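Local coordinates for protein mannose-specific lectin 3 chain 2 (Crocus vernus, PDB 3MEZ) that probably binds mannose as one of the two kinds of bulb-type lectin domain that build a heterotetrameric plant lectin, at residues 4-9 and 19-23; 57-61 and 71-76; 24-28 and 39-43. All blocks are in the same frame, centred on the assembly; numbering follows the deposited sequence.

Contact 1. Residues 4-9 and 19-23; sequences RVRNVL and AQLAT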
loop_
_atom_site.group_PDB
_atom_site.type_symbol
_atom_site.label_atom_id
_atom_site.label_comp_id
_atom_site.label_asym_id
_atom_site.label_seq_id
_atom_site.Cartn_x
_atom_site.Cartn_y
_atom_site.Cartn_z
ATOM N N ARG B 4 -3.380 1.336 -4.921
ATOM C CA ARG B 4 -2.445 2.122 -5.667
ATOM C C ARG B 4 -3.037 2.553 -7.013
ATOM O O ARG B 4 -3.623 1.770 -7.690
ATOM C CB ARG B 4 -1.178 1.350 -5.899
ATOM C CG ARG B 4 -0.603 0.743 -4.686
ATOM C CD ARG B 4 0.151 -0.536 -5.006
ATOM N NE ARG B 4 1.388 -0.265 -5.736
ATOM C CZ ARG B 4 2.213 0.699 -5.393
ATOM N NH1 ARG B 4 3.321 0.934 -6.077
ATOM N NH2 ARG B 4 1.895 1.446 -4.372
ATOM N N VAL B 5 -2.816 3.810 -7.369
ATOM C CA VAL B 5 -3.124 4.370 -8.678
ATOM C C VAL B 5 -1.858 4.904 -9.394
ATOM O O VAL B 5 -1.043 5.557 -8.808
ATOM C CB VAL B 5 -4.170 5.484 -8.565
ATOM C CG1 VAL B 5 -4.485 6.088 -9.918
ATOM C CG2 VAL B 5 -5.410 4.977 -7.944
ATOM N N ARG B 6 -1.764 4.640 -10.680
ATOM C CA ARG B 6 -0.563 4.886 -11.442
ATOM C C ARG B 6 -0.119 6.352 -11.467
ATOM O O ARG B 6 1.014 6.613 -11.415
ATOM C CB ARG B 6 -0.724 4.421 -12.875
ATOM C CG ARG B 6 0.444 4.726 -13.710
ATOM C CD ARG B 6 0.453 4.002 -15.064
ATOM N NE ARG B 6 1.369 2.862 -15.066
ATOM C CZ ARG B 6 2.441 2.766 -15.840
ATOM N NH1 ARG B 6 3.207 1.704 -15.770
ATOM N NH2 ARG B 6 2.737 3.727 -16.688
ATOM N N ASN B 7 -1.066 7.263 -11.593
ATOM C CA ASN B 7 -0.798 8.673 -11.777
ATOM C C ASN B 7 -1.103 9.601 -10.597
ATOM O O ASN B 7 -0.817 10.743 -10.664
ATOM C CB ASN B 7 -1.499 9.182 -13.025
ATOM C CG ASN B 7 -3.002 9.126 -12.918
ATOM O OD1 ASN B 7 -3.547 8.212 -12.385
ATOM N ND2 ASN B 7 -3.656 10.123 -13.465
ATOM N N VAL B 8 -1.673 9.069 -9.525
ATOM C CA VAL B 8 -2.122 9.837 -8.382
ATOM C C VAL B 8 -1.800 9.149 -7.060
ATOM O O VAL B 8 -1.994 7.990 -6.967
ATOM C CB VAL B 8 -3.637 9.955 -8.418
ATOM C CG1 VAL B 8 -4.155 10.672 -7.237
ATOM C CG2 VAL B 8 -4.110 10.571 -9.681
ATOM N N LEU B 9 -1.355 9.901 -6.065
ATOM C CA LEU B 9 -1.163 9.447 -4.691
ATOM C C LEU B 9 -2.129 10.208 -3.779
ATOM O O LEU B 9 -2.198 11.383 -3.875
ATOM C CB LEU B 9 0.268 9.704 -4.221
ATOM C CG LEU B 9 0.762 9.044 -2.939
ATOM C CD1 LEU B 9 1.026 7.617 -3.198
ATOM C CD2 LEU B 9 1.964 9.679 -2.347
ATOM N N ALA B 19 9.213 2.567 -6.007
ATOM C CA ALA B 19 7.841 2.775 -6.392
ATOM C C ALA B 19 7.676 4.144 -7.083
ATOM O O ALA B 19 8.376 5.038 -6.796
ATOM C CB ALA B 19 6.996 2.702 -5.229
ATOM N N GLN B 20 6.758 4.243 -8.024
ATOM C CA GLN B 20 6.580 5.450 -8.780
ATOM C C GLN B 20 5.155 5.807 -9.149
ATOM O O GLN B 20 4.270 4.991 -9.122
ATOM C CB GLN B 20 7.411 5.417 -10.052
ATOM C CG GLN B 20 6.939 4.433 -11.060
ATOM C CD GLN B 20 7.768 4.395 -12.334
ATOM O OE1 GLN B 20 8.955 4.297 -12.311
ATOM N NE2 GLN B 20 7.111 4.450 -13.429
ATOM N N LEU B 21 4.999 7.071 -9.495
ATOM C CA LEU B 21 3.907 7.560 -10.285
ATOM C C LEU B 21 4.439 7.744 -11.689
ATOM O O LEU B 21 5.583 8.027 -11.858
ATOM C CB LEU B 21 3.382 8.875 -9.791
ATOM C CG LEU B 21 2.916 9.060 -8.366
ATOM C CD1 LEU B 21 2.445 10.409 -8.099
ATOM C CD2 LEU B 21 1.903 8.068 -7.966
ATOM N N ALA B 22 3.587 7.532 -12.673
ATOM C CA ALA B 22 3.937 7.604 -14.062
ATOM C C ALA B 22 2.817 8.165 -14.907
ATOM O O ALA B 22 1.701 7.820 -14.705
ATOM C CB ALA B 22 4.265 6.250 -14.544
ATOM N N THR B 23 3.154 9.009 -15.872
ATOM C CA THR B 23 2.291 9.361 -16.980
ATOM C C THR B 23 3.098 9.772 -18.193
ATOM O O THR B 23 4.047 10.478 -18.070
ATOM C CB THR B 23 1.268 10.433 -16.621
ATOM O OG1 THR B 23 0.366 10.618 -17.701
ATOM C CG2 THR B 23 1.900 11.694 -16.368
HETATM O O HOH W 1 1.568 4.176 -8.121
#
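R6 and A22 show how one carbonyl can pin a loop to a strand. The oxygen of R6 receives the backbone N-H of A22, with A22 N to R6 O at 3.0 Å and an N-H...O angle of 161°; the donor is tilted 27° from the carbonyl plane. L21 brings a second, weaker hydrogen to the same acceptor, its CA lying 3.2 Å from R6 O. Packing is closest here. The L21 side chain packs against the loop, its CD2 branch turned to the backbone of V5 and R6 and reaching L9 CB at 4.4 Å. V8 N is buried with no partner in the model.

The solvent side, formed by the exposed arms of R4 and R6, is looser. With CG anti to the backbone N (chi1 176°), the R6 chain passes over A22 O, CG to O 3.5 Å, then bends at chi3 and lays one guanidinium face over the A22 methyl, NH2 to CB 3.6 Å. R4 merely brings the edge of its guanidinium toward A19, NH1 to CB 4.2 Å, and N1 of the second subunit packs on both residues. A water over one face of the R4 guanidinium donates to both V5 O and Q20 O, linking two carbonyls that, as acceptors, cannot bond each other.

N7 sends its CB to A22 O but turns its amide away from strand 20-23 to the neighbouring chain 1 subunit, where ND2 bonds to N3 of that chain; T23 OG1 holds its D1. Strand 20-23, outermost in its sheet within this chain, pairs with strand 26-30, while N7 and L9 bond to strand 92-95 of another sheet, so the contact spans the seam between two sheets of the beta-prism.

Contact 2. Residues 57-61 and 71-76; sequences QHCFM and ITDDRL. With FMT (formic acid), chain I.
F60 and T72 form the hydrogen-bonded antiparallel pair where the beta hairpin of strands 60-63 and 69-72 opens out, in one of the sheets of the beta-prism II fold. Two matched backbone bonds make the pair, F60 N to T72 O and T72 N to F60 O, each 2.8 Å long and each with an N-H...O angle of 165°. The CA hydrogens of C59 and I71 turn to the same two carbonyl oxygens.

Apolar contacts divide between the two faces. On one, the F60 ring lies over T72 in a CH-pi contact: chi1 of 69° sets CG between the backbone N and carbonyl carbon, and T72 CB comes 3.8 Å from the ring centroid, while L76 CD2 meets the ring edge. T72 OG1 is buried beside them without a partner. On the other, I71 touches both M61 and C59, whose SG is joined in a disulfide to C34.

Polar groups gather past the strand ends. A type I turn from D73 to L76 is closed by L76 N to D73 O, and D73 OD1 accepts from N77 N. D74 OD2 makes a salt bridge to R62 of the second subunit, and the H58 ring stacks on H65 of that subunit. Between H58 and D74 sits a formic acid, probably from the crystallisation liquor and uncertain in its exact placement, its O1 held by D74 N at 2.7 Å.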
loop_
_atom_site.group_PDB
_atom_site.type_symbol
_atom_site.label_atom_id
_atom_site.label_comp_id
_atom_site.label_asym_id
_atom_site.label_seq_id
_atom_site.Cartn_x
_atom_site.Cartn_y
_atom_site.Cartn_z
ATOM N N GLN B 57 18.700 4.113 3.779
ATOM C CA GLN B 57 18.408 2.982 2.936
ATOM C C GLN B 57 16.976 2.403 2.986
ATOM O O GLN B 57 16.672 1.529 2.237
ATOM C CB GLN B 57 19.439 1.867 3.088
ATOM C CG GLN B 57 20.505 2.100 4.091
ATOM C CD GLN B 57 21.431 0.896 4.249
ATOM O OE1 GLN B 57 21.633 0.379 5.354
ATOM N NE2 GLN B 57 22.006 0.452 3.135
ATOM N N HIS B 58 16.142 2.895 3.880
ATOM C CA HIS B 58 14.759 2.455 3.976
ATOM C C HIS B 58 13.758 3.631 3.979
ATOM O O HIS B 58 12.786 3.591 4.672
ATOM C CB HIS B 58 14.522 1.510 5.173
ATOM C CG HIS B 58 15.498 0.379 5.273
ATOM N ND1 HIS B 58 16.467 0.310 6.239
ATOM C CD2 HIS B 58 15.653 -0.721 4.522
ATOM C CE1 HIS B 58 17.178 -0.776 6.072
ATOM N NE2 HIS B 58 16.711 -1.415 5.031
ATOM N N CYS B 59 14.052 4.676 3.218
ATOM C CA CYS B 59 13.224 5.879 3.170
ATOM C C CYS B 59 11.889 5.676 2.489
ATOM O O CYS B 59 11.781 4.864 1.626
ATOM C CB CYS B 59 13.956 7.034 2.491
ATOM S SG CYS B 59 15.373 7.495 3.335
ATOM N N PHE B 60 10.892 6.396 2.953
ATOM C CA PHE B 60 9.583 6.407 2.353
ATOM C C PHE B 60 9.036 7.812 2.201
ATOM O O PHE B 60 9.312 8.656 2.986
ATOM C CB PHE B 60 8.575 5.487 3.073
ATOM C CG PHE B 60 8.161 5.927 4.440
ATOM C CD1 PHE B 60 8.917 5.600 5.528
ATOM C CD2 PHE B 60 6.994 6.598 4.646
ATOM C CE1 PHE B 60 8.548 5.948 6.755
ATOM C CE2 PHE B 60 6.629 6.951 5.882
ATOM C CZ PHE B 60 7.419 6.619 6.955
ATOM N N MET B 61 8.235 8.000 1.180
ATOM C CA MET B 61 7.485 9.203 0.968
ATOM C C MET B 61 5.998 9.036 1.293
ATOM O O MET B 61 5.422 8.042 1.025
ATOM C CB MET B 61 7.647 9.696 -0.447
ATOM C CG MET B 61 7.380 11.109 -0.570
ATOM S SD MET B 61 5.716 11.332 -1.044
ATOM C CE MET B 61 5.845 11.140 -2.776
ATOM N N ILE B 71 9.584 12.991 3.168
ATOM C CA ILE B 71 10.446 11.868 2.997
ATOM C C ILE B 71 11.028 11.501 4.361
ATOM O O ILE B 71 11.671 12.279 4.996
ATOM C CB ILE B 71 11.583 12.107 2.017
ATOM C CG1 ILE B 71 11.049 12.546 0.681
ATOM C CG2 ILE B 71 12.351 10.905 1.856
ATOM C CD1 ILE B 71 12.059 12.934 -0.265
ATOM N N THR B 72 10.765 10.276 4.767
ATOM C CA THR B 72 10.959 9.797 6.097
ATOM C C THR B 72 11.870 8.593 6.119
ATOM O O THR B 72 11.765 7.759 5.295
ATOM C CB THR B 72 9.594 9.414 6.701
ATOM O OG1 THR B 72 8.675 10.492 6.550
ATOM C CG2 THR B 72 9.720 9.081 8.129
ATOM N N ASP B 73 12.783 8.549 7.052
ATOM C CA ASP B 73 13.637 7.393 7.233
ATOM C C ASP B 73 13.066 6.304 8.148
ATOM O O ASP B 73 12.063 6.488 8.742
ATOM C CB ASP B 73 15.064 7.780 7.610
ATOM C CG ASP B 73 15.197 8.262 9.031
ATOM O OD1 ASP B 73 14.306 8.192 9.816
ATOM O OD2 ASP B 73 16.240 8.773 9.315
ATOM N N ASP B 74 13.783 5.209 8.296
ATOM C CA ASP B 74 13.298 4.099 9.110
ATOM C C ASP B 74 13.054 4.501 10.551
ATOM O O ASP B 74 12.218 3.942 11.198
ATOM C CB ASP B 74 14.207 2.904 9.043
ATOM C CG ASP B 74 13.568 1.649 9.600
ATOM O OD1 ASP B 74 14.134 1.072 10.498
ATOM O OD2 ASP B 74 12.522 1.259 9.126
ATOM N N ARG B 75 13.780 5.496 11.021
ATOM C CA ARG B 75 13.692 5.938 12.392
ATOM C C ARG B 75 12.580 6.937 12.573
ATOM O O ARG B 75 12.380 7.440 13.611
ATOM C CB ARG B 75 15.024 6.506 12.867
ATOM C CG ARG B 75 16.139 5.514 12.846
ATOM C CD ARG B 75 17.457 6.126 13.161
ATOM N NE ARG B 75 17.291 7.293 13.998
ATOM C CZ ARG B 75 17.040 7.280 15.305
ATOM N NH1 ARG B 75 16.927 6.140 15.951
ATOM N NH2 ARG B 75 16.888 8.427 15.957
ATOM N N LEU B 76 11.875 7.208 11.506
ATOM C CA LEU B 76 10.811 8.167 11.454
ATOM C C LEU B 76 11.250 9.633 11.486
ATOM O O LEU B 76 10.455 10.481 11.742
ATOM C CB LEU B 76 9.737 7.881 12.485
ATOM C CG LEU B 76 9.021 6.541 12.392
ATOM C CD1 LEU B 76 8.036 6.397 13.470
ATOM C CD2 LEU B 76 8.345 6.370 11.095
HETATM C C FMT I . 16.982 4.504 6.204
HETATM O O1 FMT I . 15.864 4.654 6.648
HETATM O O2 FMT I . 17.897 4.162 6.951
#

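Contact 3. Residues 24-28 and 39-43; sequences RDYSL and TKGSK. Unlike the reference sequence in segment 39-43: S42 (reference Gly), K43 (reference Gln).
Two torsions set D25 against K40. The carboxylate carbon of D25 stands between its own backbone N and carbonyl carbon (chi1 58°), the crowded position, which turns the group toward the opposite strand; K40 keeps CG anti to its backbone N (chi1 -167°) and stays extended until a bend at chi4 brings the ammonium group back to the aspartate. The resulting salt bridge, K40 NZ to D25 OD2 at 2.9 Å, enters on the syn side of the oxygen and 17° out of the carboxylate plane.

Y26 shares this face of the sheet. The K40 chain passes across its phenol, CG reaching Y26 CE2 at 3.4 Å and CE reaching Y26 OH at 3.6 Å, so the aliphatic part of the lysine is packed while its charged end is paired. D25 OD1 lies above one face of the same ring, toward its rim.

The backbone beneath is a beta hairpin, strands 26-30 and 36-40 of one sheet of the beta-prism II fold. S27 and T39 are its hydrogen-bonded pair, S27 N to T39 O and T39 N to S27 O both 3.0 Å and close to straight. By sequence, T39 appears to take the last position of the family's QxDxNxVxY mannose motif, where the consensus has tyrosine.

Beyond the pair, D25 O serves as a shared acceptor. G41 N reaches it from above the carbonyl plane at 3.0 Å, with the glycine at a positive phi as the chain leaves the strand. A water also donates to D25 O and T39 O and accepts from S27 OG at 3.0 Å, tying the two segments together.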
loop_
_atom_site.group_PDB
_atom_site.type_symbol
_atom_site.label_atom_id
_atom_site.label_comp_id
_atom_site.label_asym_id
_atom_site.label_seq_id
_atom_site.Cartn_x
_atom_site.Cartn_y
_atom_site.Cartn_z
ATOM N N ARG B 24 2.701 9.294 -19.353
ATOM C CA ARG B 24 3.452 9.502 -20.575
ATOM C C ARG B 24 4.883 9.057 -20.326
ATOM O O ARG B 24 5.070 8.000 -19.883
ATOM C CB ARG B 24 3.351 10.920 -21.074
ATOM C CG ARG B 24 1.950 11.359 -21.246
ATOM C CD ARG B 24 1.771 12.644 -22.058
ATOM N NE ARG B 24 0.384 12.975 -22.308
ATOM C CZ ARG B 24 -0.034 14.087 -22.879
ATOM N NH1 ARG B 24 0.802 14.978 -23.252
ATOM N NH2 ARG B 24 -1.290 14.299 -23.072
ATOM N N ASP B 25 5.858 9.904 -20.626
ATOM C CA ASP B 25 7.245 9.609 -20.383
ATOM C C ASP B 25 7.787 10.127 -19.061
ATOM O O ASP B 25 8.931 10.031 -18.822
ATOM C CB ASP B 25 8.143 10.011 -21.564
ATOM C CG ASP B 25 8.055 11.460 -21.916
ATOM O OD1 ASP B 25 7.132 12.147 -21.493
ATOM O OD2 ASP B 25 8.911 11.896 -22.674
ATOM N N TYR B 26 6.916 10.661 -18.225
ATOM C CA TYR B 26 7.240 11.165 -16.899
ATOM C C TYR B 26 7.080 10.099 -15.828
ATOM O O TYR B 26 6.199 9.316 -15.873
ATOM C CB TYR B 26 6.363 12.351 -16.518
ATOM C CG TYR B 26 6.430 13.535 -17.425
ATOM C CD1 TYR B 26 5.422 13.804 -18.298
ATOM C CD2 TYR B 26 7.497 14.383 -17.407
ATOM C CE1 TYR B 26 5.480 14.868 -19.113
ATOM C CE2 TYR B 26 7.561 15.449 -18.213
ATOM C CZ TYR B 26 6.553 15.690 -19.064
ATOM O OH TYR B 26 6.616 16.735 -19.888
ATOM N N SER B 27 7.971 10.120 -14.868
ATOM C CA SER B 27 7.829 9.366 -13.646
ATOM C C SER B 27 8.280 10.121 -12.391
ATOM O O SER B 27 9.208 10.858 -12.427
ATOM C CB SER B 27 8.579 8.059 -13.775
ATOM O OG SER B 27 9.938 8.261 -13.993
ATOM N N LEU B 28 7.607 9.909 -11.288
ATOM C CA LEU B 28 8.096 10.345 -10.010
ATOM C C LEU B 28 8.453 9.150 -9.199
ATOM O O LEU B 28 7.584 8.474 -8.779
ATOM C CB LEU B 28 6.986 11.070 -9.300
ATOM C CG LEU B 28 7.061 12.272 -8.367
ATOM C CD1 LEU B 28 6.152 12.163 -7.234
ATOM C CD2 LEU B 28 8.415 12.670 -7.940
ATOM N N THR B 39 11.427 12.557 -13.392
ATOM C CA THR B 39 12.171 12.490 -14.620
ATOM C C THR B 39 11.329 12.318 -15.856
ATOM O O THR B 39 10.258 11.845 -15.787
ATOM C CB THR B 39 13.134 11.366 -14.624
ATOM O OG1 THR B 39 12.449 10.170 -14.345
ATOM C CG2 THR B 39 14.160 11.574 -13.625
ATOM N N LYS B 40 11.916 12.684 -16.984
ATOM C CA LYS B 40 11.311 12.619 -18.282
ATOM C C LYS B 40 12.162 11.804 -19.234
ATOM O O LYS B 40 13.369 11.948 -19.267
ATOM C CB LYS B 40 11.071 14.025 -18.812
ATOM C CG LYS B 40 10.187 14.122 -20.012
ATOM C CD LYS B 40 10.421 15.375 -20.768
ATOM C CE LYS B 40 9.391 15.622 -21.825
ATOM N NZ LYS B 40 9.477 14.732 -22.977
ATOM N N GLY B 41 11.515 10.932 -19.999
ATOM C CA GLY B 41 12.174 10.072 -20.958
ATOM C C GLY B 41 12.787 8.820 -20.401
ATOM O O GLY B 41 13.961 8.725 -20.241
ATOM N N SER B 42 11.957 7.834 -20.118
ATOM C CA SER B 42 12.354 6.664 -19.336
ATOM C C SER B 42 13.694 6.742 -18.620
ATOM O O SER B 42 14.605 6.011 -18.970
ATOM C CB SER B 42 12.129 5.274 -19.991
ATOM O OG SER B 42 12.244 5.256 -21.380
ATOM N N LYS B 43 13.740 7.544 -17.552
ATOM C CA LYS B 43 14.851 7.545 -16.612
ATOM C C LYS B 43 15.819 8.689 -16.644
ATOM O O LYS B 43 16.582 8.841 -15.721
ATOM C CB LYS B 43 15.742 6.335 -16.896
ATOM C CG LYS B 43 15.400 5.024 -16.263
ATOM C CD LYS B 43 15.325 3.977 -17.331
ATOM C CE LYS B 43 13.890 3.519 -17.590
ATOM N NZ LYS B 43 13.846 2.065 -17.741
HETATM O O HOH W 2 10.434 9.010 -16.902
HETATM O O HOH W 3 12.146 9.683 -11.991
#

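From the N terminus, the chain first closes contact 1, bringing 19-23 back to 4-9 after a loop that holds strand 14-16. It turns at once into contact 3, where 24-28 and 39-43 mark the open end of a hairpin, and later into contact 2, the open end of the hairpin of strands 60-63 and 69-72. The three loops follow in series; none nests or crosses. Contacts 1 and 3 share a sheet, joined by the backbone pairing of L21 with L28, while contact 1 meets contact 2 through L9 packed on M61. Contacts 2 and 3 do not touch. Together they represent all three sheets of the prism, and contacts 1 and 2 both reach the second subunit.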